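Long-range contacts in peptidoglycan-recognition protein LC (Drosophila melanogaster, PDB 1Z6I), which activates the imd/Relish immune pathway as a membrane receptor for peptidoglycan, this chain being its extracellular recognition domain: residues A[6-11]-A[46-51]; A[18-23]-A[82-87]; A[22-27]-A[96-101]; A[38-43]-A[70-75]. All blocks are in the same frame, centred on the assembly; numbering follows the deposited sequence.

Four contacts tie loops, strands and helix 40-56 of this single-chain domain together. From the N terminus, interaction 1 comes first. It closes a loop from 6-11, after strand 2-3, to helix 40-56. Interaction 2 starts at 18-23 and pins that run to 82-87, the loop after strand 75-77. Interaction 3 follows directly and shares L22 and P23. It joins the start of strand 24-31 to strand 98-102. Interaction 4 fixes the first turn of helix 40-56 to the turn after strand 67-69. It is nested inside the loops closed by interactions 2 and 3. Interaction 1 crosses all three others. Interactions 2 and 3 touch, for example through E21 and Q96.

Interaction 1. Residues A[6-11]-A[46-51]; sequences QQWLAQ and RVRLLQ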
loop_
_atom_site.group_PDB
_atom_site.type_symbol
_atom_site.label_atom_id
_atom_site.label_comp_id
_atom_site.label_asym_id
_atom_site.label_seq_id
_atom_site.Cartn_x
_atom_site.Cartn_y
_atom_site.Cartn_z
ATOM N N GLN A 6 8.378 -11.844 -7.830
ATOM C CA GLN A 6 8.907 -12.650 -8.934
ATOM C C GLN A 6 7.883 -12.960 -10.037
ATOM O O GLN A 6 8.262 -13.363 -11.138
ATOM C CB GLN A 6 9.510 -13.961 -8.412
ATOM C CG GLN A 6 8.516 -14.913 -7.754
ATOM C CD GLN A 6 8.537 -14.860 -6.235
ATOM O OE1 GLN A 6 8.830 -13.818 -5.635
ATOM N NE2 GLN A 6 8.214 -15.986 -5.609
ATOM N N GLN A 7 6.598 -12.796 -9.723
ATOM C CA GLN A 7 5.516 -12.943 -10.696
ATOM C C GLN A 7 5.262 -11.682 -11.525
ATOM O O GLN A 7 4.866 -11.793 -12.684
ATOM C CB GLN A 7 4.226 -13.397 -10.001
ATOM C CG GLN A 7 4.330 -14.809 -9.497
ATOM C CD GLN A 7 3.179 -15.245 -8.617
ATOM O OE1 GLN A 7 2.517 -14.434 -7.985
ATOM N NE2 GLN A 7 2.955 -16.547 -8.564
ATOM N N TRP A 8 5.468 -10.497 -10.953
ATOM C CA TRP A 8 5.411 -9.264 -11.749
ATOM C C TRP A 8 6.787 -8.743 -12.189
ATOM O O TRP A 8 6.887 -7.651 -12.734
ATOM C CB TRP A 8 4.571 -8.165 -11.059
ATOM C CG TRP A 8 5.043 -7.677 -9.714
ATOM C CD1 TRP A 8 4.647 -8.141 -8.494
ATOM C CD2 TRP A 8 5.957 -6.602 -9.454
ATOM N NE1 TRP A 8 5.271 -7.438 -7.493
ATOM C CE2 TRP A 8 6.083 -6.488 -8.052
ATOM C CE3 TRP A 8 6.692 -5.731 -10.262
ATOM C CZ2 TRP A 8 6.908 -5.539 -7.445
ATOM C CZ3 TRP A 8 7.519 -4.785 -9.654
ATOM C CH2 TRP A 8 7.613 -4.695 -8.261
ATOM N N LEU A 9 7.827 -9.553 -12.002
ATOM C CA LEU A 9 9.200 -9.227 -12.424
ATOM C C LEU A 9 9.725 -7.926 -11.841
ATOM O O LEU A 9 10.074 -6.983 -12.552
ATOM C CB LEU A 9 9.366 -9.253 -13.956
ATOM C CG LEU A 9 9.671 -10.630 -14.563
ATOM C CD1 LEU A 9 10.175 -10.470 -15.979
ATOM C CD2 LEU A 9 10.683 -11.461 -13.747
ATOM N N ALA A 10 9.807 -7.933 -10.519
ATOM C CA ALA A 10 10.343 -6.845 -9.738
ATOM C C ALA A 10 11.852 -6.785 -9.888
ATOM O O ALA A 10 12.529 -7.811 -9.926
ATOM C CB ALA A 10 9.990 -7.047 -8.280
ATOM N N GLN A 11 12.374 -5.573 -9.978
ATOM C CA GLN A 11 13.797 -5.368 -9.822
ATOM C C GLN A 11 14.146 -5.641 -8.369
ATOM O O GLN A 11 13.309 -5.453 -7.470
ATOM C CB GLN A 11 14.177 -3.936 -10.163
ATOM C CG GLN A 11 13.936 -3.568 -11.597
ATOM C CD GLN A 11 14.479 -2.208 -11.897
ATOM O OE1 GLN A 11 13.995 -1.211 -11.354
ATOM N NE2 GLN A 11 15.508 -2.152 -12.739
ATOM N N ARG A 46 1.795 -1.288 -14.263
ATOM C CA ARG A 46 1.684 -0.207 -13.296
ATOM C C ARG A 46 2.670 -0.373 -12.148
ATOM O O ARG A 46 3.298 0.597 -11.719
ATOM C CB ARG A 46 0.281 -0.199 -12.666
ATOM C CG ARG A 46 -0.885 0.002 -13.610
ATOM C CD ARG A 46 -1.178 1.435 -13.933
ATOM N NE ARG A 46 -0.852 1.736 -15.317
ATOM C CZ ARG A 46 -1.703 1.679 -16.338
ATOM N NH1 ARG A 46 -2.972 1.343 -16.163
ATOM N NH2 ARG A 46 -1.273 1.969 -17.556
ATOM N N VAL A 47 2.777 -1.597 -11.632
ATOM C CA VAL A 47 3.574 -1.841 -10.439
ATOM C C VAL A 47 5.035 -1.686 -10.811
ATOM O O VAL A 47 5.798 -1.071 -10.088
ATOM C CB VAL A 47 3.300 -3.237 -9.804
ATOM C CG1 VAL A 47 4.221 -3.494 -8.632
ATOM C CG2 VAL A 47 1.854 -3.348 -9.334
ATOM N N ARG A 48 5.410 -2.217 -11.967
ATOM C CA ARG A 48 6.764 -2.058 -12.478
ATOM C C ARG A 48 7.144 -0.596 -12.704
ATOM O O ARG A 48 8.313 -0.234 -12.594
ATOM C CB ARG A 48 6.911 -2.812 -13.797
ATOM C CG ARG A 48 7.084 -4.293 -13.632
ATOM C CD ARG A 48 7.894 -4.915 -14.755
ATOM N NE ARG A 48 7.036 -5.527 -15.762
ATOM C CZ ARG A 48 7.437 -5.896 -16.964
ATOM N NH1 ARG A 48 8.699 -5.707 -17.351
ATOM N NH2 ARG A 48 6.567 -6.447 -17.796
ATOM N N LEU A 49 6.167 0.229 -13.050
ATOM C CA LEU A 49 6.423 1.644 -13.305
ATOM C C LEU A 49 6.690 2.352 -11.990
ATOM O O LEU A 49 7.590 3.164 -11.907
ATOM C CB LEU A 49 5.246 2.297 -14.046
ATOM C CG LEU A 49 5.232 3.820 -14.161
ATOM C CD1 LEU A 49 6.396 4.331 -14.956
ATOM C CD2 LEU A 49 3.936 4.296 -14.786
ATOM N N LEU A 50 5.915 2.016 -10.967
ATOM C CA LEU A 50 6.004 2.662 -9.663
ATOM C C LEU A 50 7.301 2.299 -8.970
ATOM O O LEU A 50 7.938 3.151 -8.372
ATOM C CB LEU A 50 4.815 2.268 -8.789
ATOM C CG LEU A 50 3.478 2.824 -9.276
ATOM C CD1 LEU A 50 2.333 1.987 -8.726
ATOM C CD2 LEU A 50 3.310 4.305 -8.895
ATOM N N GLN A 51 7.706 1.039 -9.061
ATOM C CA GLN A 51 9.031 0.664 -8.588
ATOM C C GLN A 51 10.099 1.519 -9.266
ATOM O O GLN A 51 10.935 2.115 -8.599
ATOM C CB GLN A 51 9.326 -0.798 -8.844
ATOM C CG GLN A 51 10.622 -1.241 -8.180
ATOM C CD GLN A 51 10.989 -2.657 -8.505
ATOM O OE1 GLN A 51 10.818 -3.101 -9.642
ATOM N NE2 GLN A 51 11.479 -3.388 -7.509
#
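The N-terminal segment of the recognition domain packs here on helix 40-56, with W8 and Q11 meeting V47, R48 and Q51. Residues 6-11 lie in the loop between strands 2-3 and 24-31 of the mixed sheet. An N-terminal segment of this kind is a known feature of peptidoglycan-recognition proteins. The W8 indole is held between two aliphatic groups. V47 CG1 sits over the centre of its six-membered ring, 3.4 Å from the centroid and only 3° off the normal, a CH-pi contact. V47 gets there because CG1 is anti to its backbone N (chi1 176°). A10 CB covers the opposite face, set toward the rim. R48 CG comes in the ring plane at the edge, with W8 CE3 to R48 CG at 3.7 Å. The R48 chain then runs along the loop backbone, and its CD lies 3.7 Å from L9 O. The indole NE1 bonds to V77 O. One helical turn after V47, Q51 reaches across with an extended chain and grips the backbone of Q11 at two points. Q11 N donates to Q51 OE1 at 2.9 Å, at an N-H...O angle of 154°. Q51 NE2 donates to Q11 O at 2.8 Å, and this bond is more bent. Q51 NE2 also bonds to D62 OD1. With an alanine here, Q11 N and O would probably both lose their side-chain mates and D62 a donor, leaving the loop freer to shift. The chemistry implies a split of labour. The indole supplies apolar packing, while a buried amide serves both polar groups of one loop residue.

Interaction 2. Residues A[18-23]-A[82-87]; sequences PDLELP and NKMGAH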
loop_
_atom_site.group_PDB
_atom_site.type_symbol
_atom_site.label_atom_id
_atom_site.label_comp_id
_atom_site.label_asym_id
_atom_site.label_seq_id
_atom_site.Cartn_x
_atom_site.Cartn_y
_atom_site.Cartn_z
ATOM N N PRO A 18 15.605 -2.646 5.893
ATOM C CA PRO A 18 15.421 -3.116 7.268
ATOM C C PRO A 18 14.126 -3.910 7.456
ATOM O O PRO A 18 13.147 -3.720 6.715
ATOM C CB PRO A 18 15.398 -1.821 8.089
ATOM C CG PRO A 18 15.027 -0.745 7.129
ATOM C CD PRO A 18 15.579 -1.173 5.805
ATOM N N ASP A 19 14.144 -4.817 8.432
ATOM C CA ASP A 19 12.962 -5.582 8.779
ATOM C C ASP A 19 12.026 -4.695 9.607
ATOM O O ASP A 19 12.440 -3.685 10.171
ATOM C CB ASP A 19 13.324 -6.871 9.551
ATOM C CG ASP A 19 13.788 -8.012 8.635
ATOM O OD1 ASP A 19 14.373 -8.985 9.152
ATOM O OD2 ASP A 19 13.613 -8.042 7.399
ATOM N N LEU A 20 10.763 -5.103 9.645
ATOM C CA LEU A 20 9.707 -4.438 10.378
ATOM C C LEU A 20 9.487 -5.159 11.696
ATOM O O LEU A 20 9.435 -6.395 11.717
ATOM C CB LEU A 20 8.407 -4.541 9.577
ATOM C CG LEU A 20 7.589 -3.302 9.260
ATOM C CD1 LEU A 20 6.195 -3.770 8.828
ATOM C CD2 LEU A 20 7.546 -2.317 10.429
ATOM N N GLU A 21 9.348 -4.398 12.782
ATOM C CA GLU A 21 8.871 -4.954 14.043
ATOM C C GLU A 21 7.429 -5.407 13.865
ATOM O O GLU A 21 6.579 -4.601 13.520
ATOM C CB GLU A 21 8.962 -3.920 15.170
ATOM C CG GLU A 21 8.021 -4.156 16.354
ATOM C CD GLU A 21 6.928 -3.102 16.441
ATOM O OE1 GLU A 21 6.031 -3.040 15.546
ATOM O OE2 GLU A 21 6.973 -2.311 17.411
ATOM N N LEU A 22 7.173 -6.696 14.096
ATOM C CA LEU A 22 5.823 -7.262 14.066
ATOM C C LEU A 22 5.359 -7.707 15.461
ATOM O O LEU A 22 6.183 -8.093 16.276
ATOM C CB LEU A 22 5.788 -8.492 13.163
ATOM C CG LEU A 22 5.783 -8.401 11.635
ATOM C CD1 LEU A 22 5.847 -6.972 11.088
ATOM C CD2 LEU A 22 6.926 -9.281 11.084
ATOM N N PRO A 23 4.050 -7.712 15.728
ATOM C CA PRO A 23 3.034 -7.200 14.809
ATOM C C PRO A 23 2.880 -5.678 14.848
ATOM O O PRO A 23 3.387 -4.978 15.729
ATOM C CB PRO A 23 1.754 -7.887 15.282
ATOM C CG PRO A 23 1.967 -8.141 16.719
ATOM C CD PRO A 23 3.444 -8.279 16.943
ATOM N N ASN A 82 7.110 -8.164 6.004
ATOM C CA ASN A 82 8.204 -8.256 6.947
ATOM C C ASN A 82 9.307 -7.239 6.725
ATOM O O ASN A 82 10.268 -7.212 7.489
ATOM C CB ASN A 82 8.786 -9.671 6.879
ATOM C CG ASN A 82 7.723 -10.752 7.064
ATOM O OD1 ASN A 82 6.845 -10.635 7.921
ATOM N ND2 ASN A 82 7.789 -11.802 6.249
ATOM N N LYS A 83 9.189 -6.414 5.682
ATOM C CA LYS A 83 10.157 -5.347 5.425
ATOM C C LYS A 83 9.522 -3.993 5.716
ATOM O O LYS A 83 8.299 -3.851 5.697
ATOM C CB LYS A 83 10.647 -5.402 3.974
ATOM C CG LYS A 83 11.564 -6.587 3.637
ATOM C CD LYS A 83 12.728 -6.740 4.624
ATOM C CE LYS A 83 13.973 -7.313 3.978
ATOM N NZ LYS A 83 15.180 -7.173 4.847
ATOM N N MET A 84 10.363 -2.999 5.985
ATOM C CA MET A 84 9.907 -1.656 6.319
ATOM C C MET A 84 9.590 -0.861 5.055
ATOM O O MET A 84 10.439 -0.720 4.191
ATOM C CB MET A 84 10.967 -0.927 7.148
ATOM C CG MET A 84 10.386 0.142 8.055
ATOM S SD MET A 84 11.567 1.300 8.697
ATOM C CE MET A 84 12.247 0.404 10.101
ATOM N N GLY A 85 8.360 -0.356 4.942
ATOM C CA GLY A 85 7.986 0.540 3.856
ATOM C C GLY A 85 8.636 1.910 3.998
ATOM O O GLY A 85 9.198 2.223 5.051
ATOM N N ALA A 86 8.590 2.706 2.933
ATOM C CA ALA A 86 9.042 4.095 2.971
ATOM C C ALA A 86 7.898 5.053 2.640
ATOM O O ALA A 86 8.131 6.199 2.290
ATOM C CB ALA A 86 10.178 4.302 2.009
ATOM N N HIS A 87 6.668 4.570 2.787
ATOM C CA HIS A 87 5.457 5.316 2.451
ATOM C C HIS A 87 5.355 6.725 3.044
ATOM O O HIS A 87 4.978 7.647 2.342
ATOM C CB HIS A 87 4.207 4.491 2.801
ATOM C CG HIS A 87 4.298 3.756 4.103
ATOM N ND1 HIS A 87 5.082 2.637 4.274
ATOM C CD2 HIS A 87 3.681 3.966 5.289
ATOM C CE1 HIS A 87 4.956 2.201 5.514
ATOM N NE2 HIS A 87 4.110 2.992 6.152
#
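D19 and K83 lean over the junction of their two loops, and their side chains cross at a slant. Their CB atoms point away from the opposing segment, yet the chain ends come back together. K83 does this by bending at chi2 (-51°) and again at chi3. NZ then meets D19 OD2 at 3.1 Å in a salt bridge. It comes from above the carboxylate plane, 43° out of it. The same NZ bonds to I17 O, so the ammonium group holds a side chain and a backbone carbonyl at once. Were K83 cut back to an alanine, the D19 carboxylate is likely to be left without its counter-charge, freer to turn, and I17 O without this donor. Beneath this pair the backbones form a single beta bridge, D19 with K83. M84 N donates to P18 O at 3.0 Å, and L20 N donates to N82 O at 3.1 Å. The bridge joins the run leading into strand 24-31 to the loop after strand 75-77, at the surface of the domain. P18 and M84 cross at about a right angle, with P18 CG 4.1 Å from M84 CB. The L20 side chain points toward the other loop. Its CG lies 3.7 Å from K83 O, and its CD2 comes loosely alongside M84 CG. L20 also reaches L98 of the sheet. At the far end L22 meets N82 at about a right angle, with L22 CD2 3.4 Å from N82 OD1. That oxygen takes its hydrogen bond from K131 NZ.

Interaction 3. Residues A[22-27]-A[96-101]; sequences LPVGLV and QSLSFA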
loop_
_atom_site.group_PDB
_atom_site.type_symbol
_atom_site.label_atom_id
_atom_site.label_comp_id
_atom_site.label_asym_id
_atom_site.label_seq_id
_atom_site.Cartn_x
_atom_site.Cartn_y
_atom_site.Cartn_z
ATOM N N LEU A 22 7.173 -6.696 14.096
ATOM C CA LEU A 22 5.823 -7.262 14.066
ATOM C C LEU A 22 5.359 -7.707 15.461
ATOM O O LEU A 22 6.183 -8.093 16.276
ATOM C CB LEU A 22 5.788 -8.492 13.163
ATOM C CG LEU A 22 5.783 -8.401 11.635
ATOM C CD1 LEU A 22 5.847 -6.972 11.088
ATOM C CD2 LEU A 22 6.926 -9.281 11.084
ATOM N N PRO A 23 4.050 -7.712 15.728
ATOM C CA PRO A 23 3.034 -7.200 14.809
ATOM C C PRO A 23 2.880 -5.678 14.848
ATOM O O PRO A 23 3.387 -4.978 15.729
ATOM C CB PRO A 23 1.754 -7.887 15.282
ATOM C CG PRO A 23 1.967 -8.141 16.719
ATOM C CD PRO A 23 3.444 -8.279 16.943
ATOM N N VAL A 24 2.125 -5.205 13.869
ATOM C CA VAL A 24 1.991 -3.806 13.526
ATOM C C VAL A 24 0.576 -3.398 13.967
ATOM O O VAL A 24 -0.390 -4.172 13.788
ATOM C CB VAL A 24 2.257 -3.650 11.981
ATOM C CG1 VAL A 24 1.090 -3.019 11.231
ATOM C CG2 VAL A 24 3.568 -2.916 11.717
ATOM N N GLY A 25 0.453 -2.218 14.577
ATOM C CA GLY A 25 -0.834 -1.727 15.058
ATOM C C GLY A 25 -1.479 -0.687 14.155
ATOM O O GLY A 25 -2.576 -0.218 14.426
ATOM N N LEU A 26 -0.783 -0.308 13.091
ATOM C CA LEU A 26 -1.239 0.745 12.206
ATOM C C LEU A 26 -1.109 0.305 10.733
ATOM O O LEU A 26 -0.070 -0.172 10.301
ATOM C CB LEU A 26 -0.428 2.010 12.493
ATOM C CG LEU A 26 -0.764 3.283 11.713
ATOM C CD1 LEU A 26 -2.142 3.818 12.080
ATOM C CD2 LEU A 26 0.306 4.339 11.961
ATOM N N VAL A 27 -2.189 0.451 9.977
ATOM C CA VAL A 27 -2.194 0.169 8.543
ATOM C C VAL A 27 -2.599 1.456 7.841
ATOM O O VAL A 27 -3.578 2.077 8.218
ATOM C CB VAL A 27 -3.170 -0.960 8.186
ATOM C CG1 VAL A 27 -3.188 -1.205 6.684
ATOM C CG2 VAL A 27 -2.794 -2.233 8.924
ATOM N N GLN A 96 6.444 1.456 12.378
ATOM C CA GLN A 96 5.292 0.977 13.145
ATOM C C GLN A 96 4.036 0.852 12.297
ATOM O O GLN A 96 2.932 0.989 12.818
ATOM C CB GLN A 96 4.958 1.963 14.265
ATOM C CG GLN A 96 6.089 2.322 15.160
ATOM C CD GLN A 96 6.362 1.228 16.119
ATOM O OE1 GLN A 96 5.878 1.260 17.253
ATOM N NE2 GLN A 96 7.111 0.216 15.667
ATOM N N SER A 97 4.183 0.612 11.001
ATOM C CA SER A 97 3.019 0.472 10.129
ATOM C C SER A 97 3.271 -0.424 8.937
ATOM O O SER A 97 4.406 -0.832 8.679
ATOM C CB SER A 97 2.557 1.846 9.628
ATOM O OG SER A 97 3.599 2.516 8.942
ATOM N N LEU A 98 2.174 -0.740 8.249
ATOM C CA LEU A 98 2.169 -1.301 6.904
ATOM C C LEU A 98 1.422 -0.344 5.982
ATOM O O LEU A 98 0.486 0.321 6.420
ATOM C CB LEU A 98 1.466 -2.663 6.888
ATOM C CG LEU A 98 2.277 -3.841 7.434
ATOM C CD1 LEU A 98 1.388 -5.092 7.647
ATOM C CD2 LEU A 98 3.445 -4.156 6.525
ATOM N N SER A 99 1.835 -0.280 4.713
ATOM C CA SER A 99 1.144 0.516 3.706
ATOM C C SER A 99 0.419 -0.367 2.694
ATOM O O SER A 99 1.008 -1.283 2.118
ATOM C CB SER A 99 2.086 1.483 2.976
ATOM O OG SER A 99 3.289 0.882 2.528
ATOM N N PHE A 100 -0.879 -0.097 2.529
ATOM C CA PHE A 100 -1.679 -0.593 1.411
ATOM C C PHE A 100 -1.814 0.567 0.419
ATOM O O PHE A 100 -2.512 1.540 0.689
ATOM C CB PHE A 100 -3.088 -0.984 1.878
ATOM C CG PHE A 100 -3.167 -2.228 2.757
ATOM C CD1 PHE A 100 -2.044 -2.908 3.192
ATOM C CD2 PHE A 100 -4.414 -2.696 3.156
ATOM C CE1 PHE A 100 -2.155 -4.022 3.991
ATOM C CE2 PHE A 100 -4.536 -3.815 3.954
ATOM C CZ PHE A 100 -3.401 -4.482 4.374
ATOM N N ALA A 101 -1.158 0.477 -0.730
ATOM C CA ALA A 101 -1.203 1.567 -1.719
ATOM C C ALA A 101 -2.198 1.230 -2.807
ATOM O O ALA A 101 -2.161 0.149 -3.349
ATOM C CB ALA A 101 0.165 1.798 -2.317
#
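Q96 opens the contact with its carbonyl, since Q96 O lies 3.5 Å from L26 CB. Its side-chain NE2 turns to E21 OE2. At S97 the backbones draw close, and S97 CA makes a CA-H...O contact of 3.2 Å with L26 O. V24 CG2 packs against S97 N. The S97 hydroxyl is taken up by Y93 O and H87 NE2. L98 carries the backbone bond. L98 N donates to L26 O at 3.1 Å, in the carbonyl plane and fairly straight at 157°. L98 CG packs 4.1 Å from V24 CG1. L98 also pairs with V27 in a parallel bridge, supported by V27 CA to L98 O at 3.4 Å. F100 then offers a ring face to V27. V27 CG1 stands over the ring centre, 3.8 Å from the centroid and 1° off the normal. With chi1 at 178°, V27 swings CG1 away from its own N and over the ring. Strands 24-31 and 98-102 thus run parallel as neighbours in the mixed sheet. Strand 136-140 lies on the far side of 24-31, and helix 113-129 covers V27 and F100 through L123.

Interaction 4. Residues A[38-43]-A[70-75]; sequences STQAIC and GGDGNV
OD2 of D72 lies by the first turn of helix 40-56 and is met by several groups. It is 3.4 Å from Q40 CA, and Y76 OH hydrogen-bonds to it. N74 ND2 also points at it in the plane of its own amide, though the modelled separation is too short for its length to be trusted. Q40 N is near as well, but at an angle too poor for a bond. The N-terminal end of helix 40-56, with its dipole, would probably stabilise the negative charge of D72. The other oxygen, D72 OD1, accepts from N74 N at 3.1 Å, from above the carboxylate plane. This makes an Asx turn. It overlaps a type I turn from G70 to G73, closed by G73 N to G70 O at 2.9 Å. Together they make the connection of the beta-hairpin of strands 67-69 and 75-77. D72 CG stands between its backbone N and carbonyl carbon (chi1 69°), which brings OD1 back to the N of N74, two residues on. C43 SG comes 3.4 Å from D72 OD1, and its disulfide to C37 holds the helix start. C43 SG also packs close over G70, 4.0 Å from G70 CA. D72 CB lies against S38 O at 3.1 Å. Q40 and N74 cross at about a right angle with amide planes 82° apart, and do not hydrogen-bond. Nearby, S38 touches an N-acetylglucosamine.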
loop_
_atom_site.group_PDB
_atom_site.type_symbol
_atom_site.label_atom_id
_atom_site.label_comp_id
_atom_site.label_asym_id
_atom_site.label_seq_id
_atom_site.Cartn_x
_atom_site.Cartn_y
_atom_site.Cartn_z
ATOM N N SER A 38 -7.385 -2.595 -14.530
ATOM C CA SER A 38 -8.544 -3.500 -14.481
ATOM C C SER A 38 -8.177 -4.977 -14.549
ATOM O O SER A 38 -8.973 -5.834 -14.171
ATOM C CB SER A 38 -9.482 -3.233 -15.661
ATOM O OG SER A 38 -9.790 -1.857 -15.780
ATOM N N THR A 39 -7.012 -5.290 -15.090
ATOM C CA THR A 39 -6.612 -6.680 -15.202
ATOM C C THR A 39 -5.214 -6.835 -14.679
ATOM O O THR A 39 -4.494 -5.874 -14.475
ATOM C CB THR A 39 -6.724 -7.192 -16.664
ATOM O OG1 THR A 39 -5.978 -6.351 -17.551
ATOM C CG2 THR A 39 -8.168 -7.086 -17.180
ATOM N N GLN A 40 -4.843 -8.073 -14.451
ATOM C CA GLN A 40 -3.579 -8.375 -13.830
ATOM C C GLN A 40 -2.385 -7.995 -14.699
ATOM O O GLN A 40 -1.322 -7.702 -14.184
ATOM C CB GLN A 40 -3.554 -9.848 -13.542
ATOM C CG GLN A 40 -2.464 -10.296 -12.657
ATOM C CD GLN A 40 -2.800 -11.611 -12.047
ATOM O OE1 GLN A 40 -3.793 -11.728 -11.351
ATOM N NE2 GLN A 40 -2.001 -12.610 -12.319
ATOM N N ALA A 41 -2.571 -7.996 -16.015
ATOM C CA ALA A 41 -1.494 -7.712 -16.950
ATOM C C ALA A 41 -1.168 -6.242 -16.936
ATOM O O ALA A 41 0.002 -5.864 -16.951
ATOM C CB ALA A 41 -1.879 -8.137 -18.359
ATOM N N ILE A 42 -2.202 -5.409 -16.935
ATOM C CA ILE A 42 -2.009 -3.971 -16.898
ATOM C C ILE A 42 -1.533 -3.537 -15.511
ATOM O O ILE A 42 -0.716 -2.637 -15.397
ATOM C CB ILE A 42 -3.286 -3.240 -17.354
ATOM C CG1 ILE A 42 -3.522 -3.516 -18.841
ATOM C CG2 ILE A 42 -3.172 -1.737 -17.158
ATOM C CD1 ILE A 42 -4.971 -3.780 -19.188
ATOM N N CYS A 43 -2.021 -4.201 -14.471
ATOM C CA CYS A 43 -1.575 -3.943 -13.103
ATOM C C CYS A 43 -0.089 -4.284 -12.944
ATOM O O CYS A 43 0.654 -3.530 -12.336
ATOM C CB CYS A 43 -2.417 -4.742 -12.098
ATOM S SG CYS A 43 -4.099 -4.120 -11.796
ATOM N N GLY A 70 -4.666 -3.498 -6.732
ATOM C CA GLY A 70 -5.090 -3.148 -8.075
ATOM C C GLY A 70 -6.601 -3.142 -8.212
ATOM O O GLY A 70 -7.305 -3.854 -7.491
ATOM N N GLY A 71 -7.086 -2.355 -9.169
ATOM C CA GLY A 71 -8.504 -2.241 -9.453
ATOM C C GLY A 71 -9.107 -3.545 -9.926
ATOM O O GLY A 71 -10.331 -3.689 -9.963
ATOM N N ASP A 72 -8.246 -4.488 -10.299
ATOM C CA ASP A 72 -8.657 -5.848 -10.621
ATOM C C ASP A 72 -8.954 -6.719 -9.390
ATOM O O ASP A 72 -9.230 -7.907 -9.526
ATOM C CB ASP A 72 -7.582 -6.514 -11.490
ATOM C CG ASP A 72 -6.283 -6.789 -10.735
ATOM O OD1 ASP A 72 -5.997 -6.075 -9.738
ATOM O OD2 ASP A 72 -5.484 -7.696 -11.084
ATOM N N GLY A 73 -8.891 -6.135 -8.195
ATOM C CA GLY A 73 -9.107 -6.857 -6.956
ATOM C C GLY A 73 -7.975 -7.767 -6.541
ATOM O O GLY A 73 -8.161 -8.655 -5.710
ATOM N N ASN A 74 -6.795 -7.551 -7.106
ATOM C CA ASN A 74 -5.638 -8.363 -6.776
ATOM C C ASN A 74 -4.673 -7.599 -5.886
ATOM O O ASN A 74 -4.675 -6.376 -5.856
ATOM C CB ASN A 74 -4.958 -8.856 -8.053
ATOM C CG ASN A 74 -5.708 -10.019 -8.691
ATOM O OD1 ASN A 74 -5.935 -11.027 -8.045
ATOM N ND2 ASN A 74 -6.104 -9.875 -9.954
ATOM N N VAL A 75 -3.864 -8.333 -5.142
ATOM C CA VAL A 75 -2.896 -7.718 -4.252
ATOM C C VAL A 75 -1.501 -7.964 -4.802
ATOM O O VAL A 75 -1.108 -9.110 -5.023
ATOM C CB VAL A 75 -2.990 -8.287 -2.821
ATOM C CG1 VAL A 75 -1.938 -7.615 -1.901
ATOM C CG2 VAL A 75 -4.404 -8.100 -2.278
#